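Local coordinates for protein cytochrome P450 monooxygenase (Rhodococcus sp. ECU0066, PDB 6KBH) that probably inserts oxygen into substrates at a heme, using electrons passed through FMN and [2Fe-2S] centres carried on the same self-sufficient chain, at residues E300-W305 against H416-P421; G171-V176 against V439-D444; R158-Y163 against Q404-E409. One frame throughout, in Å; residues are numbered along the deposited sequence.

Overall arrangement
The P450 part of this chain illustrates how remote segments are tied by overlapping loops. From the N terminus, helix 153-164 and then strand 172-174 come first, each waiting for a partner more than two hundred residues later. Residues 300-305 follow, at the start of helix 302-310. The loop opened at 158-163 closes first, at 404-409 on helix 396-413 (interaction 3); interaction 1 closes next, at 416-421, and interaction 2 last, at 439-444. Interaction 1 is thus nested within interaction 2, whereas interaction 3 crosses both. Interactions 1 and 2 touch through neighbouring strands 418-419 and 440-442 of one small antiparallel sheet; interaction 3 joins two helices nearby.

Interaction 1: E300-W305 against H416-P421; sequences EHRDVW and HMELVP
Arg302, in the first turn of helix 302-310, which corresponds to the J helix of the P450 fold, reaches across to the backbone of Met417 beside strand 418-419. The arginine CG lies opposite its own backbone N (chi1 -154°), and from there to NE the chain is extended, long enough to carry the guanidinium to the other segment. NH1 donates to Met417 O with an N-H...O angle of 133°, a bond modelled so short that its exact length is doubtful. The carbonyl oxygen sits at the edge of the guanidinium, near its plane, and on that same rim NH2 stands 3.4 Å from His416 CA.

Trp305, one helical turn on, brings its indole in steeply tilted, with NE1 3.3 Å above one face of the Arg302 guanidinium, displaced toward the rim. That indole nitrogen gives its hydrogen bond to Pro415 O, so two side chains of the helix start are both directed to the backbone that leads into the small three-stranded sheet of the P450 fold.

Glu418 crosses the arginine at about a right angle. Its OE1 is 4.5 Å from Arg302 NH1 but well out of the guanidinium plane, leaving only a general attraction of charges, while OE2 forms a salt bridge with Arg442 on the adjoining strand. At the more exposed margin the contact is apolar: Glu300 CG approaches Leu419 CD1 at 4.3 Å, and the carboxylate of Glu300 turns instead to Arg296.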
# COMPACT_ATOMS: atom_id res chain seq x y z
N GLU A 300 13.69 -0.88 19.55
CA GLU A 300 15.11 -1.23 19.48
C GLU A 300 15.92 -0.12 18.81
O GLU A 300 17.00 0.24 19.30
CB GLU A 300 15.29 -2.55 18.73
CG GLU A 300 14.97 -3.78 19.56
CD GLU A 300 15.32 -5.07 18.85
OE1 GLU A 300 15.55 -5.02 17.62
OE2 GLU A 300 15.37 -6.12 19.51
N HIS A 301 15.43 0.41 17.69
CA HIS A 301 15.98 1.62 17.08
C HIS A 301 15.10 2.77 17.54
O HIS A 301 14.08 3.08 16.91
CB HIS A 301 16.00 1.53 15.55
CG HIS A 301 16.47 0.21 15.01
ND1 HIS A 301 15.65 -0.90 14.95
CD2 HIS A 301 17.65 -0.16 14.46
CE1 HIS A 301 16.32 -1.90 14.40
NE2 HIS A 301 17.53 -1.48 14.10
N ARG A 302 15.47 3.43 18.63
CA ARG A 302 14.55 4.42 19.18
C ARG A 302 14.57 5.74 18.42
O ARG A 302 13.63 6.53 18.56
CB ARG A 302 14.83 4.68 20.66
CG ARG A 302 13.58 5.16 21.39
CD ARG A 302 13.87 5.82 22.71
NE ARG A 302 12.73 6.65 23.13
CZ ARG A 302 11.76 6.22 23.92
NH1 ARG A 302 11.78 4.98 24.37
NH2 ARG A 302 10.76 7.03 24.25
N ASP A 303 15.61 6.02 17.63
CA ASP A 303 15.61 7.23 16.82
C ASP A 303 14.47 7.21 15.82
O ASP A 303 13.72 8.18 15.69
CB ASP A 303 16.95 7.40 16.11
CG ASP A 303 17.40 6.14 15.40
OD1 ASP A 303 16.98 5.04 15.82
OD2 ASP A 303 18.16 6.26 14.41
N VAL A 304 14.30 6.09 15.11
CA VAL A 304 13.19 5.96 14.18
C VAL A 304 11.87 5.88 14.94
O VAL A 304 10.82 6.29 14.42
CB VAL A 304 13.41 4.76 13.25
CG1 VAL A 304 13.54 3.49 14.03
CG2 VAL A 304 12.29 4.62 12.28
N TRP A 305 11.89 5.37 16.17
CA TRP A 305 10.70 5.47 17.02
C TRP A 305 10.30 6.92 17.22
O TRP A 305 9.14 7.29 17.01
CB TRP A 305 10.96 4.79 18.36
CG TRP A 305 10.09 5.29 19.47
CD1 TRP A 305 10.41 6.26 20.38
CD2 TRP A 305 8.77 4.85 19.80
NE1 TRP A 305 9.37 6.45 21.25
CE2 TRP A 305 8.35 5.60 20.92
CE3 TRP A 305 7.90 3.90 19.26
CZ2 TRP A 305 7.10 5.42 21.50
CZ3 TRP A 305 6.66 3.73 19.84
CH2 TRP A 305 6.27 4.49 20.95
N HIS A 416 7.43 8.60 25.30
CA HIS A 416 8.47 8.39 26.30
C HIS A 416 8.52 6.95 26.81
O HIS A 416 9.09 6.69 27.88
CB HIS A 416 8.26 9.36 27.47
CG HIS A 416 6.99 9.11 28.24
ND1 HIS A 416 5.78 8.90 27.62
CD2 HIS A 416 6.76 9.03 29.57
CE1 HIS A 416 4.85 8.71 28.54
NE2 HIS A 416 5.42 8.78 29.73
N MET A 417 7.93 6.03 26.06
CA MET A 417 7.96 4.61 26.41
C MET A 417 9.22 3.96 25.86
O MET A 417 9.62 4.22 24.72
CB MET A 417 6.71 3.92 25.85
CG MET A 417 6.76 2.41 25.84
SD MET A 417 5.62 1.70 24.63
CE MET A 417 4.05 2.01 25.43
N GLU A 418 9.85 3.12 26.67
CA GLU A 418 11.02 2.38 26.22
C GLU A 418 10.94 0.94 26.70
O GLU A 418 10.15 0.60 27.59
CB GLU A 418 12.34 3.02 26.71
CG GLU A 418 12.55 3.00 28.20
CD GLU A 418 13.85 3.66 28.62
OE1 GLU A 418 14.58 4.15 27.73
OE2 GLU A 418 14.14 3.70 29.84
N LEU A 419 11.77 0.10 26.09
CA LEU A 419 11.83 -1.31 26.46
C LEU A 419 12.56 -1.48 27.78
O LEU A 419 13.58 -0.83 28.04
CB LEU A 419 12.53 -2.11 25.37
CG LEU A 419 11.71 -2.57 24.17
CD1 LEU A 419 12.62 -3.14 23.09
CD2 LEU A 419 10.69 -3.59 24.60
N VAL A 420 12.03 -2.36 28.63
CA VAL A 420 12.75 -2.80 29.82
C VAL A 420 14.07 -3.41 29.37
O VAL A 420 14.07 -4.40 28.62
CB VAL A 420 11.92 -3.81 30.64
CG1 VAL A 420 12.76 -4.43 31.74
CG2 VAL A 420 10.68 -3.13 31.22
N PRO A 421 15.21 -2.85 29.76
CA PRO A 421 16.50 -3.36 29.26
C PRO A 421 16.80 -4.75 29.80
O PRO A 421 16.12 -5.27 30.69
CB PRO A 421 17.51 -2.33 29.77
CG PRO A 421 16.69 -1.11 30.12
CD PRO A 421 15.38 -1.65 30.60

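Interaction 2: G171-V176 against V439-D444; sequences GHVDLV and VWVRWD
Gly171 and Trp443 meet at one end of an antiparallel pairing between strands 172-174 and 440-442, part of the small sheet known in P450s as β3. Trp443 CB, with CG set between its backbone N and carbonyl carbon (chi1 73°), swings the indole back over the opposite segment. CG and CD1 skirt Gly171 CA, whereas CD2 and CE2 come closer, and the CA stands 3.4 Å from the centroid of the six-membered ring in a CH-pi contact over the face. NE1 makes a weak hydrogen bond to Ile168 O. Farther out, CE3 lies against Gly171 C, CZ2 against Gly171 N and CH2 against His172 N, which stands over the face near CZ3; at the ring edge CZ3 meets Val173 CG1 at 3.3 Å. A serine in place of Trp443 would probably leave the Gly171 methylene without its aromatic cover and open a gap beside Val173.

Val173 and Val441 form the hydrogen-bonded pair, Val441 N giving to Val173 O at 3.1 Å and Val173 N to Val441 O at 3.2 Å. Their side chains lie alongside each other, and Leu175 extends this apolar face toward helix 284-300. On the other face, Asp174 CB sits over the six-membered ring of Trp440.

Asp174 OD1 accepts Val439 N at 2.8 Å, and OD2 caps Asp177 N. These two N-H donors probably offset the nearby Val439 carbonyl, which accepts from Leu175 N instead, an arrangement consistent with the N-cap carboxylate helping to start helix 175-180 here.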
# COMPACT_ATOMS: atom_id res chain seq x y z
N GLY A 171 3.08 3.18 34.03
CA GLY A 171 4.47 3.29 33.62
C GLY A 171 5.12 1.97 33.29
O GLY A 171 6.34 1.93 33.10
N HIS A 172 4.34 0.89 33.20
CA HIS A 172 4.89 -0.45 33.09
C HIS A 172 3.78 -1.40 32.68
O HIS A 172 2.73 -1.45 33.34
CB HIS A 172 5.52 -0.87 34.43
CG HIS A 172 5.63 -2.36 34.62
ND1 HIS A 172 4.65 -3.10 35.23
CD2 HIS A 172 6.61 -3.23 34.29
CE1 HIS A 172 5.02 -4.37 35.26
NE2 HIS A 172 6.21 -4.47 34.70
N VAL A 173 3.99 -2.15 31.60
CA VAL A 173 2.97 -3.04 31.06
C VAL A 173 3.65 -4.04 30.14
O VAL A 173 4.66 -3.73 29.51
CB VAL A 173 1.86 -2.24 30.31
CG1 VAL A 173 2.48 -1.34 29.26
CG2 VAL A 173 0.84 -3.16 29.67
N ASP A 174 3.09 -5.25 30.08
CA ASP A 174 3.34 -6.14 28.95
C ASP A 174 2.33 -5.78 27.87
O ASP A 174 1.14 -6.08 28.01
CB ASP A 174 3.22 -7.61 29.32
CG ASP A 174 3.28 -8.50 28.09
OD1 ASP A 174 4.21 -8.31 27.28
OD2 ASP A 174 2.41 -9.39 27.94
N LEU A 175 2.80 -5.15 26.81
CA LEU A 175 1.90 -4.76 25.73
C LEU A 175 1.16 -5.98 25.18
O LEU A 175 -0.06 -5.91 24.95
CB LEU A 175 2.69 -4.05 24.63
CG LEU A 175 3.38 -2.72 24.97
CD1 LEU A 175 4.18 -2.19 23.79
CD2 LEU A 175 2.37 -1.68 25.44
N VAL A 176 1.85 -7.11 25.03
CA VAL A 176 1.27 -8.29 24.39
C VAL A 176 0.00 -8.73 25.12
O VAL A 176 -1.09 -8.72 24.55
CB VAL A 176 2.30 -9.44 24.33
CG1 VAL A 176 1.65 -10.71 23.80
CG2 VAL A 176 3.49 -9.05 23.48
N VAL A 439 6.29 -8.31 25.37
CA VAL A 439 7.14 -7.14 25.22
C VAL A 439 6.88 -6.25 26.43
O VAL A 439 5.73 -5.89 26.71
CB VAL A 439 6.92 -6.42 23.87
CG1 VAL A 439 5.78 -5.42 23.90
CG2 VAL A 439 8.20 -5.75 23.40
N TRP A 440 7.92 -6.00 27.21
CA TRP A 440 7.80 -5.29 28.48
C TRP A 440 8.31 -3.87 28.28
O TRP A 440 9.46 -3.67 27.86
CB TRP A 440 8.57 -6.00 29.59
CG TRP A 440 7.97 -7.33 29.98
CD1 TRP A 440 8.41 -8.57 29.61
CD2 TRP A 440 6.82 -7.54 30.82
NE1 TRP A 440 7.61 -9.54 30.16
CE2 TRP A 440 6.63 -8.94 30.91
CE3 TRP A 440 5.94 -6.69 31.49
CZ2 TRP A 440 5.59 -9.50 31.65
CZ3 TRP A 440 4.91 -7.26 32.23
CH2 TRP A 440 4.75 -8.65 32.30
N VAL A 441 7.47 -2.89 28.59
CA VAL A 441 7.77 -1.49 28.29
C VAL A 441 7.56 -0.65 29.55
O VAL A 441 6.59 -0.85 30.29
CB VAL A 441 6.91 -0.96 27.13
CG1 VAL A 441 7.26 -1.69 25.84
CG2 VAL A 441 5.44 -1.12 27.44
N ARG A 442 8.48 0.27 29.78
CA ARG A 442 8.39 1.27 30.83
C ARG A 442 8.12 2.63 30.21
O ARG A 442 8.39 2.87 29.03
CB ARG A 442 9.67 1.31 31.66
CG ARG A 442 10.81 1.97 30.91
CD ARG A 442 11.98 2.39 31.79
NE ARG A 442 12.44 1.34 32.68
CZ ARG A 442 13.69 0.87 32.69
NH1 ARG A 442 14.59 1.36 31.84
NH2 ARG A 442 14.03 -0.09 33.53
N TRP A 443 7.58 3.53 31.03
CA TRP A 443 7.48 4.94 30.67
C TRP A 443 7.24 5.74 31.95
O TRP A 443 6.94 5.18 33.01
CB TRP A 443 6.37 5.20 29.65
CG TRP A 443 4.98 5.10 30.19
CD1 TRP A 443 4.21 6.11 30.69
CD2 TRP A 443 4.20 3.91 30.29
NE1 TRP A 443 2.99 5.62 31.10
CE2 TRP A 443 2.96 4.27 30.86
CE3 TRP A 443 4.42 2.57 29.95
CZ2 TRP A 443 1.96 3.34 31.10
CZ3 TRP A 443 3.43 1.66 30.19
CH2 TRP A 443 2.21 2.04 30.76
N ASP A 444 7.38 7.06 31.83
CA ASP A 444 7.17 7.96 32.96
C ASP A 444 5.71 8.39 32.97
O ASP A 444 5.30 9.18 32.11
CB ASP A 444 8.09 9.17 32.86
CG ASP A 444 8.11 10.00 34.13
OD1 ASP A 444 7.30 9.72 35.04
OD2 ASP A 444 8.95 10.92 34.22

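Interaction 3: R158-Y163 against Q404-E409; sequences RLTREY and QIFLEE
Thr160 and Arg161 pack against Phe406 and Glu409 where helix 153-164 meets helix 396-413, the D and L helices of the P450 four-helix core. The local axes approach to 10.0 Å and cross at -41°, running broadly in the same direction.

The ionic part rests on Glu409. Extended beyond CG, its side chain brings OE2 to 3.0 Å from Arg161 NE, a salt bridge with an almost straight N-H...O line (174°). The oxygen lies in the guanidinium plane, yet the donor stands 42° out of the carboxylate plane, the two groups being steeply turned. OE2 also pairs with Arg413, so one buried carboxylate oxygen serves two arginines.

The packing part involves Thr160 and Phe406. The Thr160 and Glu409 side chains slide past each other in opposite directions, the methyl CG2 lying beside OE1. Phe406, whose side chain is about 9 Å from the heme, is touched by Val183 of helix 183-192 as well. Thr160 OG1, hydrogen-bonded to Val156 O one turn back in its own helix, lies near the plane of the Phe406 ring at its edge, 3.1 Å from CE1.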
# COMPACT_ATOMS: atom_id res chain seq x y z
N ARG A 158 -11.91 2.74 18.81
CA ARG A 158 -12.54 2.58 20.12
C ARG A 158 -11.87 1.47 20.92
O ARG A 158 -11.49 1.66 22.08
CB ARG A 158 -14.03 2.29 19.95
CG ARG A 158 -14.79 2.10 21.26
CD ARG A 158 -16.27 1.81 21.02
NE ARG A 158 -16.50 0.45 20.51
CZ ARG A 158 -16.60 -0.63 21.27
NH1 ARG A 158 -16.49 -0.52 22.59
NH2 ARG A 158 -16.81 -1.82 20.72
N LEU A 159 -11.70 0.30 20.30
CA LEU A 159 -11.15 -0.85 21.02
C LEU A 159 -9.67 -0.66 21.35
O LEU A 159 -9.21 -1.10 22.40
CB LEU A 159 -11.36 -2.13 20.20
CG LEU A 159 -12.81 -2.59 20.07
CD1 LEU A 159 -12.92 -3.72 19.07
CD2 LEU A 159 -13.36 -3.01 21.42
N THR A 160 -8.92 -0.02 20.45
CA THR A 160 -7.50 0.22 20.72
C THR A 160 -7.32 1.09 21.96
O THR A 160 -6.36 0.91 22.71
CB THR A 160 -6.82 0.85 19.50
OG1 THR A 160 -6.92 -0.05 18.39
CG2 THR A 160 -5.36 1.12 19.78
N ARG A 161 -8.24 2.03 22.20
CA ARG A 161 -8.10 2.92 23.34
C ARG A 161 -8.71 2.35 24.62
O ARG A 161 -8.13 2.52 25.70
CB ARG A 161 -8.72 4.28 23.05
CG ARG A 161 -9.12 5.04 24.31
CD ARG A 161 -9.24 6.50 24.00
NE ARG A 161 -8.23 6.88 23.01
CZ ARG A 161 -8.33 7.91 22.19
NH1 ARG A 161 -9.42 8.67 22.22
NH2 ARG A 161 -7.37 8.18 21.31
N GLU A 162 -9.86 1.68 24.51
CA GLU A 162 -10.45 1.01 25.67
C GLU A 162 -9.43 0.18 26.44
O GLU A 162 -9.54 0.04 27.66
CB GLU A 162 -11.61 0.11 25.22
CG GLU A 162 -12.88 0.84 24.84
CD GLU A 162 -14.05 -0.11 24.66
OE1 GLU A 162 -13.85 -1.33 24.82
OE2 GLU A 162 -15.16 0.36 24.35
N TYR A 163 -8.44 -0.36 25.74
CA TYR A 163 -7.41 -1.17 26.37
C TYR A 163 -6.25 -0.34 26.90
O TYR A 163 -5.80 -0.56 28.03
CB TYR A 163 -6.90 -2.23 25.38
CG TYR A 163 -7.73 -3.49 25.36
CD1 TYR A 163 -7.60 -4.45 26.36
CD2 TYR A 163 -8.65 -3.73 24.34
CE1 TYR A 163 -8.36 -5.60 26.34
CE2 TYR A 163 -9.40 -4.88 24.31
CZ TYR A 163 -9.26 -5.82 25.32
OH TYR A 163 -10.01 -6.97 25.30
N GLN A 404 -1.59 0.21 11.95
CA GLN A 404 -1.40 1.66 11.82
C GLN A 404 -1.99 2.43 12.99
O GLN A 404 -1.39 3.41 13.46
CB GLN A 404 -2.00 2.14 10.51
CG GLN A 404 -1.02 2.24 9.37
CD GLN A 404 -1.74 2.34 8.06
OE1 GLN A 404 -2.24 1.35 7.55
NE2 GLN A 404 -1.85 3.55 7.53
N ILE A 405 -3.17 2.04 13.46
CA ILE A 405 -3.80 2.75 14.57
C ILE A 405 -3.19 2.36 15.91
O ILE A 405 -3.02 3.21 16.79
CB ILE A 405 -5.33 2.55 14.54
CG1 ILE A 405 -5.87 2.71 13.14
CG2 ILE A 405 -5.99 3.59 15.40
CD1 ILE A 405 -7.16 1.98 12.90
N PHE A 406 -2.93 1.06 16.11
CA PHE A 406 -2.15 0.66 17.26
C PHE A 406 -0.92 1.54 17.41
O PHE A 406 -0.65 2.10 18.48
CB PHE A 406 -1.71 -0.81 17.15
CG PHE A 406 -2.81 -1.82 17.13
CD1 PHE A 406 -4.09 -1.50 17.56
CD2 PHE A 406 -2.56 -3.12 16.71
CE1 PHE A 406 -5.09 -2.45 17.55
CE2 PHE A 406 -3.56 -4.08 16.70
CZ PHE A 406 -4.83 -3.74 17.12
N LEU A 407 -0.17 1.66 16.32
CA LEU A 407 1.06 2.42 16.31
C LEU A 407 0.83 3.92 16.17
O LEU A 407 1.81 4.68 16.21
CB LEU A 407 1.97 1.93 15.17
CG LEU A 407 3.41 2.45 15.16
CD1 LEU A 407 4.13 2.09 16.46
CD2 LEU A 407 4.17 1.94 13.95
N GLU A 408 -0.40 4.41 16.02
CA GLU A 408 -0.45 5.85 16.18
C GLU A 408 -0.80 6.23 17.62
O GLU A 408 -0.19 7.16 18.16
CB GLU A 408 -1.40 6.52 15.18
CG GLU A 408 -2.88 6.24 15.27
CD GLU A 408 -3.71 7.44 14.81
OE1 GLU A 408 -3.52 8.55 15.35
OE2 GLU A 408 -4.56 7.26 13.91
N GLU A 409 -1.70 5.50 18.27
CA GLU A 409 -2.04 5.83 19.64
C GLU A 409 -0.85 5.69 20.58
O GLU A 409 -0.63 6.54 21.45
CB GLU A 409 -3.20 4.97 20.14
CG GLU A 409 -3.71 5.48 21.48
CD GLU A 409 -5.03 4.86 21.91
OE1 GLU A 409 -5.46 3.86 21.29
OE2 GLU A 409 -5.64 5.40 22.85